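Local coordinates for protein-glutamine gamma-glutamyltransferase 2 (Pagrus major, PDB 1G0D) that probably catalyses the calcium-dependent cross-linking of peptide-bound glutamine to lysine side chains and other primary amines, and binds GTP, at residues R25-I33 against Q179-I187; E153-Y163 against R284-T294. One frame throughout, in Å; residues are numbered along the deposited sequence.

Contact 1 (R25-I33 against Q179-I187)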
loop_
_atom_site.group_PDB
_atom_site.type_symbol
_atom_site.label_atom_id
_atom_site.label_comp_id
_atom_site.label_asym_id
_atom_site.label_seq_id
_atom_site.Cartn_x
_atom_site.Cartn_y
_atom_site.Cartn_z
ATOM N N ARG A 25 16.107 2.317 -16.925
ATOM C CA ARG A 25 17.507 2.418 -16.537
ATOM C C ARG A 25 17.813 2.712 -15.092
ATOM O O ARG A 25 18.963 2.580 -14.707
ATOM C CB ARG A 25 18.247 3.419 -17.402
ATOM C CG ARG A 25 18.030 4.828 -16.989
ATOM C CD ARG A 25 19.120 5.674 -17.589
ATOM N NE ARG A 25 19.210 6.964 -16.933
ATOM C CZ ARG A 25 20.080 7.901 -17.286
ATOM N NH1 ARG A 25 20.919 7.672 -18.282
ATOM N NH2 ARG A 25 20.120 9.070 -16.655
ATOM N N GLU A 26 16.813 3.106 -14.294
ATOM C CA GLU A 26 17.020 3.367 -12.859
ATOM C C GLU A 26 17.306 2.020 -12.205
ATOM O O GLU A 26 18.057 1.931 -11.257
ATOM C CB GLU A 26 15.761 3.931 -12.228
ATOM C CG GLU A 26 15.524 5.307 -12.602
ATOM C CD GLU A 26 16.686 6.130 -12.207
ATOM O OE1 GLU A 26 16.661 6.656 -11.082
ATOM O OE2 GLU A 26 17.639 6.246 -13.010
ATOM N N ILE A 27 16.659 0.983 -12.747
ATOM C CA ILE A 27 16.790 -0.403 -12.319
ATOM C C ILE A 27 18.208 -0.942 -12.599
ATOM O O ILE A 27 18.829 -1.487 -11.699
ATOM C CB ILE A 27 15.740 -1.306 -13.076
ATOM C CG1 ILE A 27 14.315 -0.844 -12.763
ATOM C CG2 ILE A 27 15.878 -2.765 -12.672
ATOM C CD1 ILE A 27 13.268 -1.355 -13.762
ATOM N N ASP A 28 18.716 -0.789 -13.829
ATOM C CA ASP A 28 20.045 -1.288 -14.218
ATOM C C ASP A 28 20.407 -0.793 -15.643
ATOM O O ASP A 28 19.548 -0.699 -16.509
ATOM C CB ASP A 28 20.032 -2.823 -14.190
ATOM C CG ASP A 28 21.431 -3.442 -14.028
ATOM O OD1 ASP A 28 21.543 -4.601 -13.559
ATOM O OD2 ASP A 28 22.436 -2.787 -14.369
ATOM N N ARG A 29 21.688 -0.502 -15.883
ATOM C CA ARG A 29 22.193 -0.031 -17.183
ATOM C C ARG A 29 22.947 -1.095 -17.933
ATOM O O ARG A 29 23.030 -1.068 -19.157
ATOM C CB ARG A 29 23.166 1.094 -16.987
ATOM C CG ARG A 29 22.498 2.385 -16.917
ATOM C CD ARG A 29 23.313 3.321 -16.121
ATOM N NE ARG A 29 22.443 3.979 -15.168
ATOM C CZ ARG A 29 22.443 5.283 -14.944
ATOM N NH1 ARG A 29 21.602 5.803 -14.045
ATOM N NH2 ARG A 29 23.293 6.052 -15.615
ATOM N N GLU A 30 23.522 -2.023 -17.181
ATOM C CA GLU A 30 24.302 -3.097 -17.755
ATOM C C GLU A 30 23.493 -4.262 -18.290
ATOM O O GLU A 30 24.056 -5.134 -18.951
ATOM C CB GLU A 30 25.329 -3.591 -16.746
ATOM C CG GLU A 30 26.113 -2.468 -16.025
ATOM C CD GLU A 30 26.718 -1.407 -16.972
ATOM O OE1 GLU A 30 27.094 -1.743 -18.132
ATOM O OE2 GLU A 30 26.824 -0.225 -16.538
ATOM N N ARG A 31 22.188 -4.311 -18.009
ATOM C CA ARG A 31 21.374 -5.382 -18.583
ATOM C C ARG A 31 20.140 -4.798 -19.245
ATOM O O ARG A 31 19.549 -3.842 -18.732
ATOM C CB ARG A 31 20.976 -6.423 -17.546
ATOM C CG ARG A 31 20.538 -5.874 -16.240
ATOM C CD ARG A 31 20.073 -7.041 -15.351
ATOM N NE ARG A 31 19.511 -6.563 -14.087
ATOM C CZ ARG A 31 18.694 -7.273 -13.330
ATOM N NH1 ARG A 31 18.229 -6.750 -12.201
ATOM N NH2 ARG A 31 18.357 -8.508 -13.699
ATOM N N LEU A 32 19.762 -5.376 -20.385
ATOM C CA LEU A 32 18.622 -4.900 -21.150
ATOM C C LEU A 32 17.291 -5.162 -20.475
ATOM O O LEU A 32 16.883 -6.303 -20.333
ATOM C CB LEU A 32 18.626 -5.543 -22.544
ATOM C CG LEU A 32 17.550 -5.141 -23.563
ATOM C CD1 LEU A 32 17.667 -3.676 -23.960
ATOM C CD2 LEU A 32 17.703 -5.999 -24.794
ATOM N N ILE A 33 16.631 -4.093 -20.027
ATOM C CA ILE A 33 15.313 -4.168 -19.400
ATOM C C ILE A 33 14.409 -3.256 -20.250
ATOM O O ILE A 33 14.527 -2.034 -20.256
ATOM C CB ILE A 33 15.354 -3.682 -17.975
ATOM C CG1 ILE A 33 16.480 -4.394 -17.230
ATOM C CG2 ILE A 33 13.998 -3.910 -17.362
ATOM C CD1 ILE A 33 16.840 -3.783 -15.919
ATOM N N GLN A 179 11.114 0.708 -5.844
ATOM C CA GLN A 179 10.971 -0.269 -6.927
ATOM C C GLN A 179 12.164 -0.364 -7.883
ATOM O O GLN A 179 12.319 -1.369 -8.591
ATOM C CB GLN A 179 9.700 -0.012 -7.740
ATOM C CG GLN A 179 9.609 1.356 -8.330
ATOM C CD GLN A 179 8.884 2.310 -7.430
ATOM O OE1 GLN A 179 8.816 2.125 -6.195
ATOM N NE2 GLN A 179 8.331 3.350 -8.030
ATOM N N PHE A 180 13.028 0.649 -7.893
ATOM C CA PHE A 180 14.195 0.619 -8.784
ATOM C C PHE A 180 15.517 0.357 -8.073
ATOM O O PHE A 180 16.587 0.535 -8.668
ATOM C CB PHE A 180 14.286 1.917 -9.585
ATOM C CG PHE A 180 13.055 2.193 -10.393
ATOM C CD1 PHE A 180 12.425 1.160 -11.099
ATOM C CD2 PHE A 180 12.495 3.453 -10.404
ATOM C CE1 PHE A 180 11.263 1.377 -11.792
ATOM C CE2 PHE A 180 11.338 3.694 -11.093
ATOM C CZ PHE A 180 10.713 2.653 -11.790
ATOM N N GLU A 181 15.430 -0.060 -6.803
ATOM C CA GLU A 181 16.602 -0.386 -5.984
ATOM C C GLU A 181 17.135 -1.698 -6.493
ATOM O O GLU A 181 16.407 -2.472 -7.091
ATOM C CB GLU A 181 16.227 -0.502 -4.511
ATOM C CG GLU A 181 15.878 0.838 -3.854
ATOM C CD GLU A 181 17.064 1.794 -3.678
ATOM O OE1 GLU A 181 17.574 1.883 -2.542
ATOM O OE2 GLU A 181 17.475 2.470 -4.648
ATOM N N ASP A 182 18.396 -1.978 -6.252
ATOM C CA ASP A 182 18.937 -3.189 -6.835
ATOM C C ASP A 182 18.210 -4.458 -6.579
ATOM O O ASP A 182 17.924 -4.778 -5.432
ATOM C CB ASP A 182 20.373 -3.402 -6.420
ATOM C CG ASP A 182 21.283 -2.415 -7.036
ATOM O OD1 ASP A 182 22.509 -2.576 -6.901
ATOM O OD2 ASP A 182 20.762 -1.473 -7.650
ATOM N N TYR A 183 17.952 -5.172 -7.670
ATOM C CA TYR A 183 17.318 -6.483 -7.677
ATOM C C TYR A 183 15.845 -6.597 -7.317
ATOM O O TYR A 183 15.255 -7.676 -7.382
ATOM C CB TYR A 183 18.143 -7.432 -6.815
ATOM C CG TYR A 183 19.617 -7.315 -7.099
ATOM C CD1 TYR A 183 20.513 -6.992 -6.091
ATOM C CD2 TYR A 183 20.109 -7.468 -8.391
ATOM C CE1 TYR A 183 21.858 -6.815 -6.359
ATOM C CE2 TYR A 183 21.450 -7.294 -8.675
ATOM C CZ TYR A 183 22.318 -6.967 -7.653
ATOM O OH TYR A 183 23.650 -6.773 -7.925
ATOM N N VAL A 184 15.224 -5.485 -6.969
ATOM C CA VAL A 184 13.817 -5.542 -6.626
ATOM C C VAL A 184 12.986 -6.019 -7.835
ATOM O O VAL A 184 11.889 -6.573 -7.668
ATOM C CB VAL A 184 13.344 -4.189 -6.150
ATOM C CG1 VAL A 184 11.837 -4.129 -6.203
ATOM C CG2 VAL A 184 13.886 -3.939 -4.731
ATOM N N MET A 185 13.499 -5.809 -9.052
ATOM C CA MET A 185 12.765 -6.247 -10.220
ATOM C C MET A 185 12.848 -7.769 -10.295
ATOM O O MET A 185 11.869 -8.454 -10.579
ATOM C CB MET A 185 13.364 -5.641 -11.488
ATOM C CG MET A 185 12.748 -6.184 -12.772
ATOM S SD MET A 185 13.698 -5.871 -14.247
ATOM C CE MET A 185 15.119 -6.996 -13.976
ATOM N N ASP A 186 14.025 -8.301 -10.040
ATOM C CA ASP A 186 14.211 -9.735 -10.101
ATOM C C ASP A 186 13.358 -10.484 -9.093
ATOM O O ASP A 186 12.870 -11.592 -9.391
ATOM C CB ASP A 186 15.658 -10.040 -9.867
ATOM C CG ASP A 186 16.529 -9.368 -10.852
ATOM O OD1 ASP A 186 17.006 -10.101 -11.729
ATOM O OD2 ASP A 186 16.733 -8.129 -10.756
ATOM N N ILE A 187 13.203 -9.894 -7.904
ATOM C CA ILE A 187 12.385 -10.488 -6.846
ATOM C C ILE A 187 10.899 -10.388 -7.211
ATOM O O ILE A 187 10.092 -11.235 -6.825
ATOM C CB ILE A 187 12.553 -9.773 -5.496
ATOM C CG1 ILE A 187 13.990 -9.887 -4.982
ATOM C CG2 ILE A 187 11.652 -10.415 -4.497
ATOM C CD1 ILE A 187 14.385 -8.836 -3.966
HETATM O O HOH W 1 19.168 0.463 -9.431
HETATM O O HOH W 2 18.953 -4.446 -10.582
#
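Arg-31 and Asp-186 meet in a two-pronged salt bridge: NH1 faces OD2, and Arg-31 NH2 reaches the syn lone pair of Asp-186 OD1 at 2.9 Å. The guanidinium and carboxylate are nearly coplanar, 12° apart, and the methyl of Met-185 lies over one guanidinium face, CE 3.6 Å from Arg-31 NH2. Ile-27 CG1 comes obliquely against the Phe-180 ring, 3.2 Å from Phe-180 CD1, while Glu-26 CB sits 3.6 Å from Phe-180 CB; the Glu-26 carboxylate turns away to Arg-655. Ile-27 turns CG2 away from its backbone N (chi1 -61°, CG1 beside that N), which brings CG2 to 4.0 Å from Met-185 CB. Ile-33 and Met-185 reach each other tip to tip, CG2 to SD 3.7 Å.

Behind this shell, Asp-28 holds the same guanidinium at NE, OD1 accepting from Arg-31 NE at 2.9 Å and completing a three-residue salt-bridge network; an Asx turn to Glu-30 N steadies Asp-28 in turn. One water accepts from Arg-31 NH1 and Tyr-183 N and donates to Ile-27 O. A second bridges the carbonyls of Glu-26 and Phe-180.

The contact sets the loop between helix 15-21 and strand 33-35, part of the N-terminal beta-sandwich, against residues 180-183 and the first turn of helix 184-193 in the catalytic core. Met-185 also touches His-131 of strand 121-133 and Cys-285 of helix 272-286.

Contact 2 (E153-Y163 against R284-T294). With SO4 (sulfate ion), chain B.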
loop_
_atom_site.group_PDB
_atom_site.type_symbol
_atom_site.label_atom_id
_atom_site.label_comp_id
_atom_site.label_asym_id
_atom_site.label_seq_id
_atom_site.Cartn_x
_atom_site.Cartn_y
_atom_site.Cartn_z
ATOM N N GLU A 153 4.131 9.789 -11.126
ATOM C CA GLU A 153 3.820 9.557 -9.727
ATOM C C GLU A 153 3.427 8.110 -9.491
ATOM O O GLU A 153 3.965 7.446 -8.609
ATOM C CB GLU A 153 2.664 10.443 -9.283
ATOM C CG GLU A 153 2.160 10.138 -7.861
ATOM C CD GLU A 153 3.194 10.432 -6.762
ATOM O OE1 GLU A 153 4.189 11.131 -7.045
ATOM O OE2 GLU A 153 3.016 9.967 -5.609
ATOM N N TYR A 154 2.502 7.621 -10.307
ATOM C CA TYR A 154 2.006 6.262 -10.172
ATOM C C TYR A 154 2.863 5.115 -10.697
ATOM O O TYR A 154 2.522 3.961 -10.466
ATOM C CB TYR A 154 0.623 6.187 -10.772
ATOM C CG TYR A 154 -0.283 7.259 -10.243
ATOM C CD1 TYR A 154 -0.263 7.591 -8.881
ATOM C CD2 TYR A 154 -1.171 7.933 -11.094
ATOM C CE1 TYR A 154 -1.103 8.554 -8.380
ATOM C CE2 TYR A 154 -2.027 8.907 -10.607
ATOM C CZ TYR A 154 -1.987 9.207 -9.246
ATOM O OH TYR A 154 -2.872 10.119 -8.738
ATOM N N VAL A 155 3.942 5.408 -11.420
ATOM C CA VAL A 155 4.856 4.350 -11.886
ATOM C C VAL A 155 6.289 4.715 -11.521
ATOM O O VAL A 155 6.987 3.955 -10.869
ATOM C CB VAL A 155 4.880 4.091 -13.423
ATOM C CG1 VAL A 155 5.979 3.064 -13.732
ATOM C CG2 VAL A 155 3.581 3.544 -13.909
ATOM N N MET A 156 6.721 5.898 -11.908
ATOM C CA MET A 156 8.089 6.310 -11.664
ATOM C C MET A 156 8.494 6.825 -10.306
ATOM O O MET A 156 9.659 6.778 -9.964
ATOM C CB MET A 156 8.473 7.316 -12.736
ATOM C CG MET A 156 8.355 6.699 -14.127
ATOM S SD MET A 156 9.677 5.568 -14.320
ATOM C CE MET A 156 8.975 4.439 -15.274
ATOM N N ASN A 157 7.562 7.332 -9.518
ATOM C CA ASN A 157 7.948 7.833 -8.206
ATOM C C ASN A 157 8.228 6.708 -7.200
ATOM O O ASN A 157 7.439 5.768 -7.062
ATOM C CB ASN A 157 6.881 8.752 -7.662
ATOM C CG ASN A 157 7.383 9.504 -6.477
ATOM O OD1 ASN A 157 8.407 9.125 -5.907
ATOM N ND2 ASN A 157 6.694 10.566 -6.089
ATOM N N GLU A 158 9.356 6.784 -6.510
ATOM C CA GLU A 158 9.711 5.727 -5.560
ATOM C C GLU A 158 9.431 6.083 -4.096
ATOM O O GLU A 158 9.595 5.250 -3.196
ATOM C CB GLU A 158 11.187 5.363 -5.695
ATOM C CG GLU A 158 11.575 4.559 -6.938
ATOM C CD GLU A 158 13.089 4.422 -7.078
ATOM O OE1 GLU A 158 13.772 5.460 -7.269
ATOM O OE2 GLU A 158 13.596 3.284 -6.978
ATOM N N ASP A 159 9.006 7.317 -3.867
ATOM C CA ASP A 159 8.719 7.795 -2.530
ATOM C C ASP A 159 7.271 8.168 -2.463
ATOM O O ASP A 159 6.805 8.969 -3.260
ATOM C CB ASP A 159 9.556 9.022 -2.233
ATOM C CG ASP A 159 10.981 8.680 -1.989
ATOM O OD1 ASP A 159 11.220 8.030 -0.956
ATOM O OD2 ASP A 159 11.850 9.041 -2.822
ATOM N N GLY A 160 6.560 7.581 -1.518
ATOM C CA GLY A 160 5.156 7.881 -1.371
ATOM C C GLY A 160 4.837 8.322 0.046
ATOM O O GLY A 160 5.717 8.561 0.870
ATOM N N VAL A 161 3.557 8.476 0.312
ATOM C CA VAL A 161 3.097 8.858 1.612
ATOM C C VAL A 161 1.841 8.024 1.805
ATOM O O VAL A 161 1.001 7.975 0.907
ATOM C CB VAL A 161 2.770 10.367 1.602
ATOM C CG1 VAL A 161 2.102 10.775 2.879
ATOM C CG2 VAL A 161 4.049 11.143 1.429
ATOM N N ILE A 162 1.727 7.306 2.920
ATOM C CA ILE A 162 0.507 6.531 3.156
ATOM C C ILE A 162 -0.206 7.210 4.325
ATOM O O ILE A 162 0.414 7.493 5.330
ATOM C CB ILE A 162 0.817 5.059 3.489
ATOM C CG1 ILE A 162 1.702 4.466 2.379
ATOM C CG2 ILE A 162 -0.474 4.311 3.658
ATOM C CD1 ILE A 162 1.853 2.963 2.338
ATOM N N TYR A 163 -1.489 7.519 4.188
ATOM C CA TYR A 163 -2.208 8.190 5.274
ATOM C C TYR A 163 -2.692 7.204 6.370
ATOM O O TYR A 163 -3.018 6.023 6.093
ATOM C CB TYR A 163 -3.354 9.035 4.682
ATOM C CG TYR A 163 -2.792 10.128 3.813
ATOM C CD1 TYR A 163 -2.263 11.272 4.376
ATOM C CD2 TYR A 163 -2.593 9.922 2.444
ATOM C CE1 TYR A 163 -1.531 12.167 3.613
ATOM C CE2 TYR A 163 -1.859 10.818 1.667
ATOM C CZ TYR A 163 -1.325 11.931 2.258
ATOM O OH TYR A 163 -0.560 12.797 1.515
ATOM N N ARG A 284 4.197 -1.229 -9.281
ATOM C CA ARG A 284 4.870 -0.090 -9.895
ATOM C C ARG A 284 6.098 -0.650 -10.633
ATOM O O ARG A 284 6.281 -0.393 -11.800
ATOM C CB ARG A 284 5.270 0.922 -8.833
ATOM C CG ARG A 284 4.214 1.961 -8.658
ATOM C CD ARG A 284 4.663 3.137 -7.826
ATOM N NE ARG A 284 3.485 3.883 -7.360
ATOM C CZ ARG A 284 3.546 5.030 -6.696
ATOM N NH1 ARG A 284 4.729 5.559 -6.420
ATOM N NH2 ARG A 284 2.441 5.669 -6.317
ATOM N N CYS A 285 6.915 -1.465 -9.971
ATOM C CA CYS A 285 8.089 -2.062 -10.628
ATOM C C CYS A 285 7.752 -2.813 -11.916
ATOM O O CYS A 285 8.439 -2.657 -12.900
ATOM C CB CYS A 285 8.815 -3.029 -9.694
ATOM S SG CYS A 285 10.489 -3.490 -10.250
ATOM N N LEU A 286 6.712 -3.635 -11.928
ATOM C CA LEU A 286 6.385 -4.376 -13.138
ATOM C C LEU A 286 5.784 -3.463 -14.188
ATOM O O LEU A 286 5.639 -3.853 -15.345
ATOM C CB LEU A 286 5.426 -5.531 -12.830
ATOM C CG LEU A 286 6.026 -6.588 -11.898
ATOM C CD1 LEU A 286 5.130 -7.821 -11.830
ATOM C CD2 LEU A 286 7.390 -7.003 -12.379
ATOM N N GLY A 287 5.400 -2.256 -13.795
ATOM C CA GLY A 287 4.852 -1.345 -14.784
ATOM C C GLY A 287 3.373 -1.032 -14.715
ATOM O O GLY A 287 2.834 -0.334 -15.588
ATOM N N ILE A 288 2.682 -1.515 -13.700
ATOM C CA ILE A 288 1.258 -1.216 -13.637
ATOM C C ILE A 288 1.070 -0.006 -12.746
ATOM O O ILE A 288 1.481 -0.026 -11.598
ATOM C CB ILE A 288 0.454 -2.427 -13.076
ATOM C CG1 ILE A 288 0.725 -3.678 -13.933
ATOM C CG2 ILE A 288 -1.018 -2.132 -13.089
ATOM C CD1 ILE A 288 -0.067 -4.931 -13.515
ATOM N N PRO A 289 0.477 1.077 -13.269
ATOM C CA PRO A 289 0.250 2.292 -12.475
ATOM C C PRO A 289 -0.490 1.971 -11.152
ATOM O O PRO A 289 -1.589 1.390 -11.166
ATOM C CB PRO A 289 -0.567 3.174 -13.411
ATOM C CG PRO A 289 -0.266 2.683 -14.729
ATOM C CD PRO A 289 -0.001 1.235 -14.644
ATOM N N THR A 290 0.093 2.358 -10.013
ATOM C CA THR A 290 -0.492 2.023 -8.694
ATOM C C THR A 290 -0.358 3.104 -7.594
ATOM O O THR A 290 0.640 3.833 -7.517
ATOM C CB THR A 290 0.172 0.672 -8.202
ATOM O OG1 THR A 290 -0.046 -0.347 -9.186
ATOM C CG2 THR A 290 -0.366 0.201 -6.862
ATOM N N ARG A 291 -1.362 3.228 -6.747
ATOM C CA ARG A 291 -1.259 4.176 -5.636
ATOM C C ARG A 291 -1.957 3.649 -4.394
ATOM O O ARG A 291 -3.085 3.147 -4.461
ATOM C CB ARG A 291 -1.878 5.512 -5.979
ATOM C CG ARG A 291 -3.226 5.411 -6.627
ATOM C CD ARG A 291 -3.804 6.779 -6.830
ATOM N NE ARG A 291 -5.164 6.690 -7.318
ATOM C CZ ARG A 291 -5.861 7.716 -7.778
ATOM N NH1 ARG A 291 -5.319 8.930 -7.815
ATOM N NH2 ARG A 291 -7.108 7.523 -8.187
ATOM N N PRO A 292 -1.285 3.711 -3.241
ATOM C CA PRO A 292 -1.916 3.225 -2.012
ATOM C C PRO A 292 -3.044 4.123 -1.569
ATOM O O PRO A 292 -2.823 5.328 -1.389
ATOM C CB PRO A 292 -0.782 3.242 -0.993
ATOM C CG PRO A 292 0.442 3.272 -1.826
ATOM C CD PRO A 292 0.097 4.130 -2.988
ATOM N N ILE A 293 -4.250 3.562 -1.415
ATOM C CA ILE A 293 -5.344 4.387 -0.918
ATOM C C ILE A 293 -5.737 3.969 0.513
ATOM O O ILE A 293 -5.684 2.786 0.846
ATOM C CB ILE A 293 -6.587 4.411 -1.854
ATOM C CG1 ILE A 293 -7.510 3.352 -1.455
ATOM C CG2 ILE A 293 -6.263 4.356 -3.333
ATOM C CD1 ILE A 293 -8.738 4.057 -1.098
ATOM N N THR A 294 -6.077 4.951 1.361
ATOM C CA THR A 294 -6.468 4.698 2.761
ATOM C C THR A 294 -7.924 5.062 3.029
ATOM O O THR A 294 -8.389 6.120 2.635
ATOM C CB THR A 294 -5.594 5.506 3.746
ATOM O OG1 THR A 294 -4.229 5.136 3.586
ATOM C CG2 THR A 294 -5.932 5.183 5.136
HETATM S S SO4 B . -7.636 10.300 -10.739
HETATM O O1 SO4 B . -8.695 9.414 -10.641
HETATM O O2 SO4 B . -6.661 9.718 -11.581
HETATM O O3 SO4 B . -8.200 11.353 -11.456
HETATM O O4 SO4 B . -7.236 10.738 -9.430
HETATM O O HOH W 3 4.419 7.781 -4.823
HETATM O O HOH W 4 -2.820 6.333 1.465
#
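Arg-284 gives NH1 to Asn-157 O at 2.8 Å, its partner near the guanidinium plane but the donor well above the carbonyl plane. Its other edge grips its own segment: NE and NH2 both bond to Thr-290 O. A water takes another NH1 hydrogen and donates to Glu-153 OE2, which also pairs with Lys-426, and to Asp-159 O. Over one guanidinium face lies the Glu-153 and Tyr-154 backbone, so the buried charge sits against the C-terminal turn of helix 148-156, whose carbonyls probably stabilise it. Asn-157 is held, ND2 to Glu-153 OE1 at 2.7 Å and OD1 in an Asx turn to Asp-159 N.

Thr-290 N meets Tyr-154 O almost straight, 2.9 Å and 170°. Thr-294 OG1 donates to Tyr-163 O at 2.9 Å, and a water joins this hydroxyl to Tyr-163 N and Pro-292 O. Arg-291 sets CG between its backbone N and carbonyl carbon (chi1 46°) and extends to NE beside the Tyr-154 ring, CD 3.6 Å from Tyr-154 CE1; the NH1 bond to the tyrosine OH is weak. Arg-291 also binds a sulfate, probably from the crystallisation liquor, forms a salt bridge with Glu-336 and a cation-pi contact with Trp-351.

Apolar contacts are few: Val-155 CG2 on Pro-289 CG, 4.0 Å, and Ile-162 CD1 near Pro-292 CB. The axes of strands 159-163 and 290-294 lie 19° from parallel and approach to 6.6 Å. The former pairs with strand 169-176; the latter edges the sheet beside strand 329-339, bringing Thr-294 within about 6 Å, side chain to side chain, of the active-site His-332.

From the N terminus the segments come as 25-33, 153-163, 179-187 and 284-294, so the two contacts cross. Contact 1 closes a loop that holds most of the N-terminal beta-sandwich; contact 2 closes one within the catalytic core, from helix 148-156 to the end of helix 272-286, which starts at the active-site Cys-272. Their centres lie about 17 Å apart, yet they touch: Gln-179 NE2 is 2.8 Å from Asn-157 O and Phe-180 N as far from Glu-158 OE2, both probable hydrogen bonds. Arg-655, of the C-terminal Ig-like domain, forms salt bridges with Glu-26, Glu-181 and Glu-158, drawing a third part of the fold to this junction.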